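Local coordinates for phosphoribosylglycinamide synthetase (Anaerococcus prevotii, PDB 4DIM), which probably acts as an ATP-dependent ligase of the ATP-grasp family, binding ATP and a metal ion, at residues N142-V147 with V187-E192; D348-E353 with V379-L384. All coordinates share one frame; numbering follows the deposited sequence.

Contact 1 (142-147 with 187-192) and contact 2 (348-353 with 379-384) lie far apart in the same chain. Their centres are 41 Å apart and their nearest atoms about 20 Å, so they do not touch. Contact 1 closes along the chain before contact 2 opens. Contact 1 belongs to a small antiparallel sheet of four strands within the ATP-grasp family region, the part of such enzymes that generally helps to hold ATP. Contact 2 sits at one edge of a larger antiparallel sheet, between edge strand 351-356 and its neighbour 375-381. Each joins two neighbouring antiparallel strands near a strand end and adds a lysine-carboxylate pair.

Contact 1 of 2, residues N142-V147 with V187-E192; sequences NLKLPV and VEEFIE
Lys144 and Glu189 meet through a hydrogen bond from backbone to side chain. Lys144 N donates to Glu189 OE1 at 3.1 Å, nearly straight at 165°; the oxygen accepts with its anti lone pair. Phe190 N donates to Pro146 O at 2.8 Å, from a position tilted out of the carbonyl plane. Ionic contacts gather on the same carboxylate of Glu189. The lysine chain bends at its last torsion (chi4 -94°), and Lys144 NZ forms a long salt bridge of 3.6 Å to Glu189 OE1. Arg126 makes a second salt bridge to this oxygen, so the buried acid has two cationic partners.

The backbone pairing is that of a small antiparallel sheet in the ATP-grasp region. Val147 and Glu189 form a non-hydrogen-bonded pair on the central strands 147-150 and 186-189. The chain enters strand 147-150 just after the cis peptide between Leu145 and Pro146.

Apolar packing fills in around these bonds. Leu143 CG lies 3.6 Å from Glu189 CG, where the two side chains run at a slant to each other. Leu143 CD2 meets Val187 CG1 at 4.0 Å, and Val187 CG2 rests on Val147 CB. Pro146 CG approaches the edge of the Phe190 ring, near its plane. Ile191 CD1 lies against the end of the Lys144 chain.

Contact 2 of 2, residues D348-E353 with V379-L384; sequences DDDIVE and VKEETL
Lys380 makes two hydrogen bonds and a salt bridge, to Asp349 and Asp350. Lys380 N donates to Asp350 O at 3.0 Å, in the carbonyl plane. Lys380 NZ donates to Asp349 O at 2.9 Å, from above that carbonyl plane. A salt bridge of 3.6 Å also links Lys380 NZ to Asp350 OD1. The lysine chain runs extended from CB to CE, then turns at its last torsion (chi4 57°), which brings the amine to the carbonyl of Asp349.

Asp350 OD2 and Glu381 OE1 lie close together without a hydrogen bond, their carboxylate planes 83° apart. Lys390 of helix 384-395 makes long, weak ion pairs with both oxygens and may ease their like charges. Asp348 to Ile351 form a type I turn. It is further braced by Asp348, whose OD1 accepts from Asp350 N in an Asx turn.

Outward from these bonds, Val379 CA makes a CH...O contact of 3.2 Å to Asp350 O. Val352 CG2 packs against Lys380 CG at 3.8 Å, the two side chains crossing at about a right angle, and Ile291 of helix 285-293 touches both. Val379 also leans on Leu391 and Ile394 of helix 384-395.

Ile351 and Val379 form a non-hydrogen-bonded antiparallel pair. The type I turn leads into the edge strand, where Val352 and Glu353 both face Ile378 in a classic beta bulge.

Contact 1 of 2, residues N142-V147 with V187-E192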
loop_
_atom_site.group_PDB
_atom_site.type_symbol
_atom_site.label_atom_id
_atom_site.label_comp_id
_atom_site.label_asym_id
_atom_site.label_seq_id
_atom_site.Cartn_x
_atom_site.Cartn_y
_atom_site.Cartn_z
ATOM N N ASN A 142 -14.160 -1.671 28.332
ATOM C CA ASN A 142 -14.572 -1.576 26.916
ATOM C C ASN A 142 -13.467 -2.101 25.958
ATOM O O ASN A 142 -13.478 -1.769 24.767
ATOM C CB ASN A 142 -14.918 -0.117 26.567
ATOM C CG ASN A 142 -15.929 0.506 27.510
ATOM O OD1 ASN A 142 -15.603 1.389 28.321
ATOM N ND2 ASN A 142 -17.178 0.053 27.430
ATOM N N LEU A 143 -12.549 -2.952 26.467
ATOM C CA LEU A 143 -11.400 -3.479 25.716
ATOM C C LEU A 143 -11.197 -4.976 26.020
ATOM O O LEU A 143 -11.239 -5.368 27.196
ATOM C CB LEU A 143 -10.113 -2.685 26.145
ATOM C CG LEU A 143 -9.192 -2.013 25.090
ATOM C CD1 LEU A 143 -9.968 -1.106 24.102
ATOM C CD2 LEU A 143 -8.138 -1.210 25.777
ATOM N N LYS A 144 -10.898 -5.785 24.974
ATOM C CA LYS A 144 -10.608 -7.208 25.143
ATOM C C LYS A 144 -9.087 -7.418 25.284
ATOM O O LYS A 144 -8.300 -6.779 24.572
ATOM C CB LYS A 144 -11.210 -8.064 23.975
ATOM C CG LYS A 144 -10.331 -8.311 22.724
ATOM C CD LYS A 144 -11.099 -9.054 21.604
ATOM C CE LYS A 144 -10.526 -8.825 20.218
ATOM N NZ LYS A 144 -11.211 -7.708 19.503
ATOM N N LEU A 145 -8.685 -8.300 26.218
ATOM C CA LEU A 145 -7.278 -8.677 26.411
ATOM C C LEU A 145 -6.850 -9.613 25.268
ATOM O O LEU A 145 -7.715 -10.273 24.689
ATOM C CB LEU A 145 -7.051 -9.379 27.774
ATOM C CG LEU A 145 -6.724 -8.460 28.943
ATOM C CD1 LEU A 145 -7.890 -7.528 29.253
ATOM C CD2 LEU A 145 -6.333 -9.276 30.158
ATOM N N PRO A 146 -5.548 -9.775 24.965
ATOM C CA PRO A 146 -4.406 -9.029 25.517
ATOM C C PRO A 146 -4.369 -7.611 24.984
ATOM O O PRO A 146 -5.078 -7.258 24.047
ATOM C CB PRO A 146 -3.182 -9.834 25.059
ATOM C CG PRO A 146 -3.652 -10.767 23.965
ATOM C CD PRO A 146 -5.151 -10.669 23.862
ATOM N N VAL A 147 -3.564 -6.786 25.616
ATOM C CA VAL A 147 -3.427 -5.395 25.223
ATOM C C VAL A 147 -1.983 -5.048 25.140
ATOM O O VAL A 147 -1.107 -5.756 25.648
ATOM C CB VAL A 147 -4.168 -4.403 26.146
ATOM C CG1 VAL A 147 -5.661 -4.395 25.875
ATOM C CG2 VAL A 147 -3.884 -4.691 27.607
ATOM N N VAL A 187 -3.533 2.545 25.699
ATOM C CA VAL A 187 -3.819 1.143 25.985
ATOM C C VAL A 187 -4.654 0.704 24.778
ATOM O O VAL A 187 -5.666 1.339 24.444
ATOM C CB VAL A 187 -4.458 0.836 27.373
ATOM C CG1 VAL A 187 -5.838 1.483 27.540
ATOM C CG2 VAL A 187 -4.539 -0.666 27.588
ATOM N N GLU A 188 -4.150 -0.265 24.037
ATOM C CA GLU A 188 -4.828 -0.715 22.814
ATOM C C GLU A 188 -4.962 -2.212 22.792
ATOM O O GLU A 188 -4.053 -2.920 23.217
ATOM C CB GLU A 188 -4.038 -0.236 21.579
ATOM C CG GLU A 188 -4.710 -0.532 20.261
ATOM C CD GLU A 188 -3.997 0.023 19.057
ATOM O OE1 GLU A 188 -2.956 -0.555 18.671
ATOM O OE2 GLU A 188 -4.516 0.993 18.461
ATOM N N GLU A 189 -6.072 -2.698 22.229
ATOM C CA GLU A 189 -6.294 -4.137 22.049
ATOM C C GLU A 189 -5.190 -4.724 21.199
ATOM O O GLU A 189 -4.828 -4.161 20.150
ATOM C CB GLU A 189 -7.628 -4.409 21.345
ATOM C CG GLU A 189 -8.875 -4.048 22.128
ATOM C CD GLU A 189 -10.141 -4.385 21.368
ATOM O OE1 GLU A 189 -11.030 -5.054 21.943
ATOM O OE2 GLU A 189 -10.256 -3.957 20.197
ATOM N N PHE A 190 -4.658 -5.854 21.638
ATOM C CA PHE A 190 -3.635 -6.562 20.902
ATOM C C PHE A 190 -4.334 -7.673 20.131
ATOM O O PHE A 190 -4.905 -8.582 20.741
ATOM C CB PHE A 190 -2.544 -7.086 21.842
ATOM C CG PHE A 190 -1.349 -7.664 21.114
ATOM C CD1 PHE A 190 -0.719 -6.954 20.099
ATOM C CD2 PHE A 190 -0.877 -8.932 21.418
ATOM C CE1 PHE A 190 0.335 -7.516 19.383
ATOM C CE2 PHE A 190 0.194 -9.480 20.719
ATOM C CZ PHE A 190 0.794 -8.770 19.704
ATOM N N ILE A 191 -4.389 -7.532 18.796
ATOM C CA ILE A 191 -5.045 -8.478 17.896
ATOM C C ILE A 191 -3.947 -9.286 17.266
ATOM O O ILE A 191 -3.132 -8.756 16.536
ATOM C CB ILE A 191 -5.922 -7.749 16.841
ATOM C CG1 ILE A 191 -6.858 -6.700 17.474
ATOM C CG2 ILE A 191 -6.716 -8.741 16.016
ATOM C CD1 ILE A 191 -7.973 -7.268 18.351
ATOM N N GLU A 192 -3.871 -10.546 17.587
ATOM C CA GLU A 192 -2.845 -11.404 17.031
ATOM C C GLU A 192 -3.611 -12.432 16.194
ATOM O O GLU A 192 -4.609 -12.977 16.658
ATOM C CB GLU A 192 -1.903 -11.984 18.145
ATOM C CG GLU A 192 -2.510 -12.848 19.243
ATOM C CD GLU A 192 -3.321 -12.188 20.350
ATOM O OE1 GLU A 192 -3.164 -12.639 21.507
ATOM O OE2 GLU A 192 -4.201 -11.341 20.055
#

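Contact 2 of 2, residues D348-E353 with V379-L384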
loop_
_atom_site.group_PDB
_atom_site.type_symbol
_atom_site.label_atom_id
_atom_site.label_comp_id
_atom_site.label_asym_id
_atom_site.label_seq_id
_atom_site.Cartn_x
_atom_site.Cartn_y
_atom_site.Cartn_z
ATOM N N ASP A 348 7.560 -16.684 -21.942
ATOM C CA ASP A 348 6.334 -17.318 -21.467
ATOM C C ASP A 348 5.280 -16.256 -21.153
ATOM O O ASP A 348 5.555 -15.321 -20.401
ATOM C CB ASP A 348 6.688 -18.130 -20.211
ATOM C CG ASP A 348 5.610 -19.003 -19.591
ATOM O OD1 ASP A 348 4.452 -18.972 -20.078
ATOM O OD2 ASP A 348 5.925 -19.724 -18.616
ATOM N N ASP A 349 4.064 -16.423 -21.705
ATOM C CA ASP A 349 2.949 -15.498 -21.475
ATOM C C ASP A 349 2.418 -15.556 -20.028
ATOM O O ASP A 349 1.738 -14.615 -19.615
ATOM C CB ASP A 349 1.804 -15.767 -22.461
ATOM C CG ASP A 349 2.157 -15.448 -23.904
ATOM O OD1 ASP A 349 3.364 -15.180 -24.184
ATOM O OD2 ASP A 349 1.237 -15.468 -24.758
ATOM N N ASP A 350 2.717 -16.641 -19.270
ATOM C CA ASP A 350 2.362 -16.766 -17.850
ATOM C C ASP A 350 3.381 -16.011 -16.970
ATOM O O ASP A 350 3.108 -15.790 -15.802
ATOM C CB ASP A 350 2.229 -18.245 -17.412
ATOM C CG ASP A 350 0.913 -18.902 -17.817
ATOM O OD1 ASP A 350 0.045 -18.200 -18.411
ATOM O OD2 ASP A 350 0.749 -20.119 -17.549
ATOM N N ILE A 351 4.525 -15.597 -17.531
ATOM C CA ILE A 351 5.494 -14.741 -16.850
ATOM C C ILE A 351 5.115 -13.347 -17.291
ATOM O O ILE A 351 5.286 -12.982 -18.459
ATOM C CB ILE A 351 6.982 -15.074 -17.144
ATOM C CG1 ILE A 351 7.296 -16.555 -16.859
ATOM C CG2 ILE A 351 7.886 -14.173 -16.300
ATOM C CD1 ILE A 351 8.638 -16.982 -17.261
ATOM N N VAL A 352 4.493 -12.620 -16.381
ATOM C CA VAL A 352 4.034 -11.267 -16.613
ATOM C C VAL A 352 5.224 -10.321 -16.586
ATOM O O VAL A 352 5.303 -9.402 -17.394
ATOM C CB VAL A 352 2.993 -10.900 -15.543
ATOM C CG1 VAL A 352 2.646 -9.421 -15.595
ATOM C CG2 VAL A 352 1.746 -11.781 -15.677
ATOM N N GLU A 353 6.121 -10.512 -15.626
ATOM C CA GLU A 353 7.257 -9.628 -15.466
ATOM C C GLU A 353 8.436 -10.309 -14.800
ATOM O O GLU A 353 8.245 -11.132 -13.910
ATOM C CB GLU A 353 6.839 -8.428 -14.614
ATOM C CG GLU A 353 7.736 -7.229 -14.773
ATOM C CD GLU A 353 7.505 -6.151 -13.741
ATOM O OE1 GLU A 353 6.374 -5.613 -13.659
ATOM O OE2 GLU A 353 8.469 -5.845 -13.005
ATOM N N VAL A 379 4.047 -13.680 -11.988
ATOM C CA VAL A 379 3.471 -14.792 -12.734
ATOM C C VAL A 379 1.958 -14.830 -12.489
ATOM O O VAL A 379 1.468 -14.249 -11.509
ATOM C CB VAL A 379 4.120 -16.128 -12.416
ATOM C CG1 VAL A 379 5.626 -16.054 -12.663
ATOM C CG2 VAL A 379 3.819 -16.571 -10.989
ATOM N N LYS A 380 1.244 -15.452 -13.454
ATOM C CA LYS A 380 -0.196 -15.701 -13.469
ATOM C C LYS A 380 -0.407 -17.155 -13.917
ATOM O O LYS A 380 0.385 -17.643 -14.719
ATOM C CB LYS A 380 -0.949 -14.698 -14.398
ATOM C CG LYS A 380 -0.589 -14.758 -15.886
ATOM C CD LYS A 380 -1.456 -13.792 -16.676
ATOM C CE LYS A 380 -1.104 -13.600 -18.130
ATOM N NZ LYS A 380 -1.094 -14.874 -18.914
ATOM N N GLU A 381 -1.463 -17.838 -13.436
ATOM C CA GLU A 381 -1.742 -19.252 -13.777
ATOM C C GLU A 381 -3.154 -19.633 -13.209
ATOM O O GLU A 381 -3.754 -18.793 -12.566
ATOM C CB GLU A 381 -0.600 -20.127 -13.206
ATOM C CG GLU A 381 -0.573 -21.594 -13.587
ATOM C CD GLU A 381 -0.790 -22.096 -14.997
ATOM O OE1 GLU A 381 0.211 -22.494 -15.638
ATOM O OE2 GLU A 381 -1.972 -22.335 -15.344
ATOM N N GLU A 382 -3.724 -20.821 -13.498
ATOM C CA GLU A 382 -5.073 -21.187 -13.004
ATOM C C GLU A 382 -5.190 -21.163 -11.477
ATOM O O GLU A 382 -6.244 -20.805 -10.945
ATOM C CB GLU A 382 -5.500 -22.588 -13.490
ATOM C CG GLU A 382 -6.042 -22.637 -14.907
ATOM C CD GLU A 382 -6.600 -23.989 -15.331
ATOM O OE1 GLU A 382 -6.546 -24.941 -14.518
ATOM O OE2 GLU A 382 -7.082 -24.101 -16.484
ATOM N N THR A 383 -4.110 -21.568 -10.789
ATOM C CA THR A 383 -4.057 -21.658 -9.333
ATOM C C THR A 383 -2.782 -21.078 -8.765
ATOM O O THR A 383 -1.795 -20.948 -9.467
ATOM C CB THR A 383 -4.153 -23.125 -8.915
ATOM O OG1 THR A 383 -2.945 -23.810 -9.259
ATOM C CG2 THR A 383 -5.311 -23.816 -9.545
ATOM N N LEU A 384 -2.792 -20.812 -7.469
ATOM C CA LEU A 384 -1.630 -20.333 -6.735
ATOM C C LEU A 384 -0.536 -21.437 -6.590
ATOM O O LEU A 384 0.643 -21.099 -6.576
ATOM C CB LEU A 384 -2.051 -19.798 -5.349
ATOM C CG LEU A 384 -0.928 -19.195 -4.482
ATOM C CD1 LEU A 384 -0.227 -18.054 -5.210
ATOM C CD2 LEU A 384 -1.449 -18.786 -3.145
#